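Local coordinates for microcompartments protein (Halothece sp. PCC 7418, PDB 5VGU) that probably assembles as a CcmK4 hexamer of the bacterial microcompartment family to tile the shell of the beta-carboxysome, at residues G7-K12 against A71-W76; G28-V33 against I45-D50; L3-S8 against G49-V54. All coordinates share one frame; numbering follows the deposited sequence.

Interaction 1 of 3, residues G7-K12 against A71-W76; sequences GSLETK and AALETW
Leu9 to Lys12 pairs antiparallel with Ala72 to Trp76, the short strand axes approaching to 4.6 Å at 142°, and a classic beta bulge in which Glu74 and Thr75 both face Glu10 shifts the register by one residue. The contact joins the first and last strands of the four-stranded BMC domain sheet. Glu10 N donates to Thr75 O at 2.9 Å. At the bulge, Glu10 O receives Glu74 N at 2.9 Å, in the carbonyl plane, and more weakly Thr75 N. Lys12 N donates to Ala72 O beyond it.

Leu9, Leu73 and Trp76 put apolar bulk on the face covered by helices 14-27 and 51-65; Thr11 lies there too, its OG1 bonded to Gly13 O. Leu73 crosses Leu9 at about a right angle, its CD1 pressing on Leu9 CG at 3.6 Å. Trp76 touches Leu9 through CB alone, 4.2 Å from Leu9 CB; its ring leads away to Met58 and Ile62 and meets the ring of Tyr69 of a neighbouring subunit.

The other face carries polar groups. Glu10 and Thr75 lie side by side and point the same way, with Glu10 CB 3.5 Å from Thr75 CG2. Thr75 suits this place because its methyl covers the glutamate stem while OG1, held anti to the backbone N (chi1 179°), bonds Tyr69 O of the neighbouring subunit. The extended Glu10 chain carries its carboxylate to a salt bridge with Arg42 and hydrogen bonds with Thr44 and with Phe14 N of that subunit. Glu74 instead bends at chi2 (-77°) and crosses the stem of Lys12, whose NZ bonds Ser40 O. The opposite charges therefore stop short of pairing: Glu74 OE2 rests 3.5 Å from Lys12 CB but 5.2 Å from Lys12 NZ.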
loop_
_atom_site.group_PDB
_atom_site.type_symbol
_atom_site.label_atom_id
_atom_site.label_comp_id
_atom_site.label_asym_id
_atom_site.label_seq_id
_atom_site.Cartn_x
_atom_site.Cartn_y
_atom_site.Cartn_z
ATOM N N GLY A 7 -24.311 -1.689 -6.524
ATOM C CA GLY A 7 -24.066 -2.470 -5.323
ATOM C C GLY A 7 -22.572 -2.579 -5.083
ATOM O O GLY A 7 -21.799 -2.786 -6.024
ATOM N N SER A 8 -22.182 -2.483 -3.819
ATOM C CA SER A 8 -20.784 -2.617 -3.468
ATOM C C SER A 8 -20.675 -3.491 -2.236
ATOM O O SER A 8 -21.408 -3.293 -1.263
ATOM C CB SER A 8 -20.138 -1.237 -3.212
ATOM O OG SER A 8 -18.756 -1.390 -2.899
ATOM N N LEU A 9 -19.736 -4.421 -2.283
ATOM C CA LEU A 9 -19.511 -5.385 -1.218
ATOM C C LEU A 9 -18.011 -5.534 -1.018
ATOM O O LEU A 9 -17.257 -5.625 -1.990
ATOM C CB LEU A 9 -20.178 -6.723 -1.580
ATOM C CG LEU A 9 -20.031 -7.898 -0.622
ATOM C CD1 LEU A 9 -21.246 -8.789 -0.742
ATOM C CD2 LEU A 9 -18.768 -8.688 -0.925
ATOM N N GLU A 10 -17.587 -5.608 0.242
ATOM C CA GLU A 10 -16.175 -5.651 0.580
ATOM C C GLU A 10 -15.926 -6.780 1.568
ATOM O O GLU A 10 -16.637 -6.893 2.574
ATOM C CB GLU A 10 -15.738 -4.283 1.156
ATOM C CG GLU A 10 -14.275 -4.103 1.458
ATOM C CD GLU A 10 -13.942 -2.653 1.807
ATOM O OE1 GLU A 10 -14.335 -1.755 1.032
ATOM O OE2 GLU A 10 -13.280 -2.431 2.847
ATOM N N THR A 11 -14.921 -7.619 1.276
ATOM C CA THR A 11 -14.575 -8.761 2.113
ATOM C C THR A 11 -13.156 -8.638 2.649
ATOM O O THR A 11 -12.304 -7.945 2.090
ATOM C CB THR A 11 -14.677 -10.091 1.347
ATOM O OG1 THR A 11 -13.723 -10.118 0.272
ATOM C CG2 THR A 11 -16.071 -10.302 0.766
ATOM N N LYS A 12 -12.900 -9.362 3.731
ATOM C CA LYS A 12 -11.537 -9.655 4.143
ATOM C C LYS A 12 -11.068 -10.861 3.338
ATOM O O LYS A 12 -11.650 -11.947 3.445
ATOM C CB LYS A 12 -11.482 -9.934 5.644
ATOM C CG LYS A 12 -10.063 -10.056 6.215
ATOM C CD LYS A 12 -9.359 -8.707 6.256
ATOM C CE LYS A 12 -8.191 -8.732 7.223
ATOM N NZ LYS A 12 -7.730 -7.348 7.548
ATOM N N ALA A 71 -13.160 -16.351 4.966
ATOM C CA ALA A 71 -13.590 -15.055 4.472
ATOM C C ALA A 71 -14.489 -14.359 5.485
ATOM O O ALA A 71 -15.219 -14.994 6.248
ATOM C CB ALA A 71 -14.337 -15.201 3.146
ATOM N N ALA A 72 -14.459 -13.035 5.462
ATOM C CA ALA A 72 -15.373 -12.242 6.268
ATOM C C ALA A 72 -16.002 -11.164 5.405
ATOM O O ALA A 72 -15.337 -10.544 4.565
ATOM C CB ALA A 72 -14.673 -11.593 7.481
ATOM N N LEU A 73 -17.286 -10.960 5.613
ATOM C CA LEU A 73 -17.998 -9.857 4.990
ATOM C C LEU A 73 -17.803 -8.627 5.871
ATOM O O LEU A 73 -18.216 -8.628 7.035
ATOM C CB LEU A 73 -19.478 -10.202 4.844
ATOM C CG LEU A 73 -20.365 -9.059 4.368
ATOM C CD1 LEU A 73 -20.014 -8.697 2.936
ATOM C CD2 LEU A 73 -21.834 -9.421 4.525
ATOM N N GLU A 74 -17.166 -7.587 5.332
ATOM C CA GLU A 74 -16.899 -6.396 6.139
ATOM C C GLU A 74 -17.976 -5.327 6.004
ATOM O O GLU A 74 -18.345 -4.700 7.002
ATOM C CB GLU A 74 -15.539 -5.794 5.760
ATOM C CG GLU A 74 -14.380 -6.754 5.948
ATOM C CD GLU A 74 -13.986 -6.899 7.415
ATOM O OE1 GLU A 74 -14.694 -6.370 8.298
ATOM O OE2 GLU A 74 -12.964 -7.546 7.680
ATOM N N THR A 75 -18.465 -5.066 4.793
ATOM C CA THR A 75 -19.324 -3.900 4.579
ATOM C C THR A 75 -19.932 -4.004 3.188
ATOM O O THR A 75 -19.349 -4.618 2.288
ATOM C CB THR A 75 -18.523 -2.585 4.764
ATOM O OG1 THR A 75 -19.344 -1.427 4.526
ATOM C CG2 THR A 75 -17.281 -2.560 3.849
ATOM N N TRP A 76 -21.130 -3.447 3.033
ATOM C CA TRP A 76 -21.800 -3.447 1.737
ATOM C C TRP A 76 -22.848 -2.342 1.716
ATOM O O TRP A 76 -23.280 -1.840 2.759
ATOM C CB TRP A 76 -22.443 -4.812 1.418
ATOM C CG TRP A 76 -23.589 -5.180 2.326
ATOM C CD1 TRP A 76 -23.513 -5.881 3.501
ATOM C CD2 TRP A 76 -24.978 -4.891 2.123
ATOM N NE1 TRP A 76 -24.777 -6.043 4.040
ATOM C CE2 TRP A 76 -25.686 -5.442 3.212
ATOM C CE3 TRP A 76 -25.693 -4.224 1.126
ATOM C CZ2 TRP A 76 -27.064 -5.327 3.335
ATOM C CZ3 TRP A 76 -27.069 -4.117 1.252
ATOM C CH2 TRP A 76 -27.733 -4.669 2.346
#

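Interaction 2 of 3, residues G28-V33 against I45-D50; sequences GRVTLV and IIIRGD
Thr31 to Val33 runs antiparallel to Ile46 to Arg48, in two arms of a beta hairpin of the BMC domain sheet, the short strand axes 4.6 Å apart at 144°. Thr31 and Arg48 form a hydrogen-bonded pair through two backbone bonds, Thr31 N to Arg48 O and Arg48 N to Thr31 O, each 2.9 Å; the first is almost straight, 172° at the hydrogen. Val33 N adds a third bond to Ile46 O.

Packing is dense toward the hairpin turn. Leu32 CD1 lies 3.9 Å from Ile45 CB, the two side chains crossing at about a right angle, and Val33 CG2 meets Ile46 CG2 at 3.7 Å. Apolar residues suit this place because their outer methyls, Leu32 CD1 and Val33 CG2, reach the isoleucines of the other strand. Val33 CG1 also touches Arg48 CG at 3.7 Å, so the arginine's aliphatic stem joins the packing. The chain bends twice beyond CG (chi2 -66°), which brings the guanidinium into a salt bridge with Glu87 and hydrogen bonds with Ile92 O and the backbone oxygen of Ala5.

Toward the exposed Arg29 and Asp50 the direct strand bonds give way to waters. One donates to Arg29 O at 2.7 Å and accepts from Asp50 N; a second bonds Thr31 OG1 and donates to Arg48 O, which thus takes two donors. A beta carbon on Gly49 would sit tightly against Arg29 O and Val30 CG1, which suits glycine.

Helix 51-65 packs on Val30 and Ile47, helix 14-27 on Ile45 and Ile47, and strand 5-12 borders Ile46 and Arg48, while Leu32 at the sheet's outer strand meets Asn85 and Val89 of a neighbouring subunit.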
loop_
_atom_site.group_PDB
_atom_site.type_symbol
_atom_site.label_atom_id
_atom_site.label_comp_id
_atom_site.label_asym_id
_atom_site.label_seq_id
_atom_site.Cartn_x
_atom_site.Cartn_y
_atom_site.Cartn_z
ATOM N N GLY A 28 -28.531 -12.369 -10.079
ATOM C CA GLY A 28 -29.220 -11.178 -10.535
ATOM C C GLY A 28 -28.762 -10.846 -11.939
ATOM O O GLY A 28 -27.652 -11.208 -12.348
ATOM N N ARG A 29 -29.636 -10.172 -12.686
ATOM C CA ARG A 29 -29.295 -9.629 -14.001
ATOM C C ARG A 29 -28.469 -8.364 -13.777
ATOM O O ARG A 29 -28.931 -7.228 -13.907
ATOM C CB ARG A 29 -30.556 -9.356 -14.817
ATOM C CG ARG A 29 -31.400 -10.606 -15.050
ATOM C CD ARG A 29 -32.583 -10.321 -15.963
ATOM N NE ARG A 29 -32.142 -10.181 -17.349
ATOM C CZ ARG A 29 -32.892 -9.708 -18.340
ATOM N NH1 ARG A 29 -34.142 -9.322 -18.112
ATOM N NH2 ARG A 29 -32.387 -9.626 -19.565
ATOM N N VAL A 30 -27.216 -8.590 -13.371
ATOM C CA VAL A 30 -26.312 -7.511 -13.012
ATOM C C VAL A 30 -24.981 -7.732 -13.709
ATOM O O VAL A 30 -24.648 -8.843 -14.136
ATOM C CB VAL A 30 -26.107 -7.410 -11.487
ATOM C CG1 VAL A 30 -27.437 -7.188 -10.789
ATOM C CG2 VAL A 30 -25.416 -8.661 -10.919
ATOM N N THR A 31 -24.211 -6.650 -13.795
ATOM C CA THR A 31 -22.876 -6.648 -14.374
ATOM C C THR A 31 -21.868 -6.300 -13.284
ATOM O O THR A 31 -22.005 -5.273 -12.603
ATOM C CB THR A 31 -22.760 -5.623 -15.510
ATOM O OG1 THR A 31 -23.740 -5.878 -16.528
ATOM C CG2 THR A 31 -21.377 -5.655 -16.113
ATOM N N LEU A 32 -20.856 -7.144 -13.136
ATOM C CA LEU A 32 -19.702 -6.820 -12.318
ATOM C C LEU A 32 -18.829 -5.878 -13.129
ATOM O O LEU A 32 -18.393 -6.238 -14.225
ATOM C CB LEU A 32 -18.943 -8.095 -11.945
ATOM C CG LEU A 32 -17.637 -7.913 -11.182
ATOM C CD1 LEU A 32 -17.882 -7.411 -9.768
ATOM C CD2 LEU A 32 -16.892 -9.280 -11.200
ATOM N N VAL A 33 -18.631 -4.655 -12.640
ATOM C CA VAL A 33 -17.908 -3.653 -13.418
ATOM C C VAL A 33 -16.460 -3.453 -12.967
ATOM O O VAL A 33 -15.637 -2.968 -13.763
ATOM C CB VAL A 33 -18.667 -2.304 -13.425
ATOM C CG1 VAL A 33 -20.070 -2.494 -13.959
ATOM C CG2 VAL A 33 -18.706 -1.645 -12.069
ATOM N N ILE A 45 -15.923 -5.178 -4.470
ATOM C CA ILE A 45 -16.451 -5.396 -5.810
ATOM C C ILE A 45 -17.664 -4.494 -6.003
ATOM O O ILE A 45 -18.348 -4.134 -5.043
ATOM C CB ILE A 45 -16.810 -6.868 -6.093
ATOM C CG1 ILE A 45 -17.647 -7.473 -4.944
ATOM C CG2 ILE A 45 -15.528 -7.675 -6.359
ATOM C CD1 ILE A 45 -18.164 -8.859 -5.240
ATOM N N ILE A 46 -17.928 -4.150 -7.265
ATOM C CA ILE A 46 -18.977 -3.206 -7.645
ATOM C C ILE A 46 -19.802 -3.838 -8.758
ATOM O O ILE A 46 -19.264 -4.242 -9.797
ATOM C CB ILE A 46 -18.408 -1.852 -8.108
ATOM C CG1 ILE A 46 -17.564 -1.209 -6.990
ATOM C CG2 ILE A 46 -19.529 -0.916 -8.507
ATOM C CD1 ILE A 46 -16.114 -1.535 -7.093
ATOM N N ILE A 47 -21.113 -3.869 -8.570
ATOM C CA ILE A 47 -22.018 -4.354 -9.598
ATOM C C ILE A 47 -22.968 -3.221 -9.963
ATOM O O ILE A 47 -23.214 -2.316 -9.168
ATOM C CB ILE A 47 -22.829 -5.607 -9.183
ATOM C CG1 ILE A 47 -23.603 -5.349 -7.887
ATOM C CG2 ILE A 47 -21.929 -6.805 -9.030
ATOM C CD1 ILE A 47 -24.620 -6.428 -7.545
ATOM N N ARG A 48 -23.500 -3.292 -11.183
ATOM C CA ARG A 48 -24.523 -2.375 -11.664
ATOM C C ARG A 48 -25.675 -3.162 -12.262
ATOM O O ARG A 48 -25.486 -4.240 -12.839
ATOM C CB ARG A 48 -23.988 -1.428 -12.729
ATOM C CG ARG A 48 -22.789 -0.572 -12.273
ATOM C CD ARG A 48 -23.159 0.440 -11.166
ATOM N NE ARG A 48 -24.135 1.415 -11.622
ATOM C CZ ARG A 48 -23.870 2.530 -12.291
ATOM N NH1 ARG A 48 -22.629 2.872 -12.608
ATOM N NH2 ARG A 48 -24.875 3.310 -12.670
ATOM N N GLY A 49 -26.857 -2.574 -12.156
ATOM C CA GLY A 49 -28.046 -3.132 -12.763
ATOM C C GLY A 49 -29.285 -2.445 -12.226
ATOM O O GLY A 49 -29.215 -1.476 -11.452
ATOM N N ASP A 50 -30.437 -2.950 -12.668
ATOM C CA ASP A 50 -31.699 -2.479 -12.102
ATOM C C ASP A 50 -31.719 -2.709 -10.595
ATOM O O ASP A 50 -31.170 -3.691 -10.096
ATOM C CB ASP A 50 -32.897 -3.178 -12.761
ATOM C CG ASP A 50 -33.110 -2.749 -14.207
ATOM O OD1 ASP A 50 -32.605 -1.675 -14.610
ATOM O OD2 ASP A 50 -33.797 -3.494 -14.946
HETATM O O HOH W 1 -30.484 -5.120 -14.528
HETATM O O HOH W 2 -26.180 -4.774 -15.931
#

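Interaction 3 of 3, residues L3-S8 against G49-V54; sequences LDAVGS and GDVSEV
Ala5 sits against Gly49 as an antiparallel hydrogen-bonded pair, where strand 5-12 of the BMC domain sheet meets the turn that leads into helix 51-65. Gly49 N donates to Ala5 O at 3.2 Å, tilted from the carbonyl plane, whereas the return bond from Ala5 N to Gly49 O, though 2.8 Å long, is strongly bent and weak.

The small Ala5 CB lies over the first helical turn, 3.6 Å from Val51 CA and 3.9 Å from Val54 CG2. Val54 splits its two methyls: with CG1 anti to the backbone N (chi1 170°), that branch reaches Gly7 N at 3.8 Å while CG2 turns to Ala5. Any beta carbon on Gly7 would collide with Val54 CG1, so a glycine fits there.

Asp4 leans its CB on Gly49 O, and with CG anti to the carbonyl carbon (chi1 -76°) its carboxylate comes alongside Gly49. This carboxylate and that of Asp50, like in charge and turned 79° to one another, are bridged by a water that donates to Asp4 OD1 at 2.8 Å and to Asp50 OD1 at 2.6 Å. Asp4 OD2 is held by the hydroxyl of Tyr94. An alanine in place of Asp4 is likely to leave Tyr94 OH without its carboxylate mate and the water held by Asp50 alone, so that the link between the chain start and Asp50 is lost.

Val54 continues inward onto Val30, Ile47 and Ile78 of three sheet strands, while on the other face Val6 rests on Ile46 and Ile79 of its own chain and on Leu18 of a neighbouring subunit.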
loop_
_atom_site.group_PDB
_atom_site.type_symbol
_atom_site.label_atom_id
_atom_site.label_comp_id
_atom_site.label_asym_id
_atom_site.label_seq_id
_atom_site.Cartn_x
_atom_site.Cartn_y
_atom_site.Cartn_z
ATOM N N LEU A 3 -27.869 5.493 -14.927
ATOM C CA LEU A 3 -28.623 5.644 -13.690
ATOM C C LEU A 3 -28.957 4.305 -13.037
ATOM O O LEU A 3 -29.669 4.284 -12.022
ATOM C CB LEU A 3 -29.900 6.463 -13.929
ATOM C CG LEU A 3 -29.658 7.939 -14.305
ATOM C CD1 LEU A 3 -30.977 8.660 -14.603
ATOM C CD2 LEU A 3 -28.844 8.718 -13.261
ATOM N N ASP A 4 -28.446 3.194 -13.584
ATOM C CA ASP A 4 -28.605 1.892 -12.948
ATOM C C ASP A 4 -28.119 1.941 -11.509
ATOM O O ASP A 4 -27.157 2.648 -11.177
ATOM C CB ASP A 4 -27.802 0.807 -13.690
ATOM C CG ASP A 4 -28.445 0.368 -14.989
ATOM O OD1 ASP A 4 -29.527 0.875 -15.341
ATOM O OD2 ASP A 4 -27.852 -0.489 -15.663
ATOM N N ALA A 5 -28.745 1.125 -10.665
ATOM C CA ALA A 5 -28.315 0.995 -9.282
ATOM C C ALA A 5 -26.883 0.493 -9.208
ATOM O O ALA A 5 -26.360 -0.133 -10.141
ATOM C CB ALA A 5 -29.207 0.039 -8.513
ATOM N N VAL A 6 -26.252 0.768 -8.076
ATOM C CA VAL A 6 -24.918 0.256 -7.799
ATOM C C VAL A 6 -24.962 -0.543 -6.498
ATOM O O VAL A 6 -25.608 -0.149 -5.520
ATOM C CB VAL A 6 -23.855 1.392 -7.789
ATOM C CG1 VAL A 6 -24.179 2.483 -6.888
ATOM C CG2 VAL A 6 -22.459 0.843 -7.424
ATOM N N GLY A 7 -24.311 -1.689 -6.524
ATOM C CA GLY A 7 -24.066 -2.470 -5.323
ATOM C C GLY A 7 -22.572 -2.579 -5.083
ATOM O O GLY A 7 -21.799 -2.786 -6.024
ATOM N N SER A 8 -22.182 -2.483 -3.819
ATOM C CA SER A 8 -20.784 -2.617 -3.468
ATOM C C SER A 8 -20.675 -3.491 -2.236
ATOM O O SER A 8 -21.408 -3.293 -1.263
ATOM C CB SER A 8 -20.138 -1.237 -3.212
ATOM O OG SER A 8 -18.756 -1.390 -2.899
ATOM N N GLY A 49 -26.857 -2.574 -12.156
ATOM C CA GLY A 49 -28.046 -3.132 -12.763
ATOM C C GLY A 49 -29.285 -2.445 -12.226
ATOM O O GLY A 49 -29.215 -1.476 -11.452
ATOM N N ASP A 50 -30.437 -2.950 -12.668
ATOM C CA ASP A 50 -31.699 -2.479 -12.102
ATOM C C ASP A 50 -31.719 -2.709 -10.595
ATOM O O ASP A 50 -31.170 -3.691 -10.096
ATOM C CB ASP A 50 -32.897 -3.178 -12.761
ATOM C CG ASP A 50 -33.110 -2.749 -14.207
ATOM O OD1 ASP A 50 -32.605 -1.675 -14.610
ATOM O OD2 ASP A 50 -33.797 -3.494 -14.946
ATOM N N VAL A 51 -32.342 -1.776 -9.859
ATOM C CA VAL A 51 -32.318 -1.845 -8.398
ATOM C C VAL A 51 -32.813 -3.188 -7.871
ATOM O O VAL A 51 -32.212 -3.762 -6.953
ATOM C CB VAL A 51 -33.089 -0.656 -7.782
ATOM C CG1 VAL A 51 -34.569 -0.848 -7.790
ATOM C CG2 VAL A 51 -32.687 -0.528 -6.330
ATOM N N SER A 52 -33.904 -3.725 -8.429
ATOM C CA SER A 52 -34.403 -5.004 -7.919
ATOM C C SER A 52 -33.412 -6.137 -8.199
ATOM O O SER A 52 -33.251 -7.047 -7.380
ATOM C CB SER A 52 -35.782 -5.315 -8.508
ATOM O OG SER A 52 -35.699 -5.501 -9.910
ATOM N N GLU A 53 -32.725 -6.093 -9.341
ATOM C CA GLU A 53 -31.739 -7.120 -9.645
ATOM C C GLU A 53 -30.493 -6.967 -8.769
ATOM O O GLU A 53 -29.916 -7.961 -8.328
ATOM C CB GLU A 53 -31.392 -7.070 -11.129
ATOM C CG GLU A 53 -32.582 -7.324 -12.045
ATOM C CD GLU A 53 -33.054 -8.762 -12.010
ATOM O OE1 GLU A 53 -32.287 -9.648 -11.577
ATOM O OE2 GLU A 53 -34.195 -9.007 -12.445
ATOM N N VAL A 54 -30.088 -5.733 -8.468
ATOM C CA VAL A 54 -28.961 -5.528 -7.557
ATOM C C VAL A 54 -29.301 -6.035 -6.161
ATOM O O VAL A 54 -28.451 -6.613 -5.474
ATOM C CB VAL A 54 -28.544 -4.046 -7.554
ATOM C CG1 VAL A 54 -27.523 -3.755 -6.436
ATOM C CG2 VAL A 54 -27.977 -3.683 -8.907
HETATM O O HOH W 3 -32.018 0.746 -14.023
#

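In the fold
All three interactions involve one antiparallel sheet ordered 30-39, 42-49, 5-12, 72-79, with helices 14-27 and 51-65 across one face, interaction 3 where it meets the start of the latter. Interaction 2 and interaction 1 lie on the two sides of its central pair, their centres about 15 Å apart, joined where Gly7 O and Leu9 O meet Ile47 N and Ile45 N, each at 2.9 Å. Interaction 3 shares Gly7 and Ser8 with interaction 1, about 17 Å from it between centres, and Gly49 and Asp50 with interaction 2, about 6 Å away. There Arg48 NH2 reaches Asp4 O at 2.8 Å. All three touch neighbouring subunits, consistent with the sheet contributing to hexamer assembly.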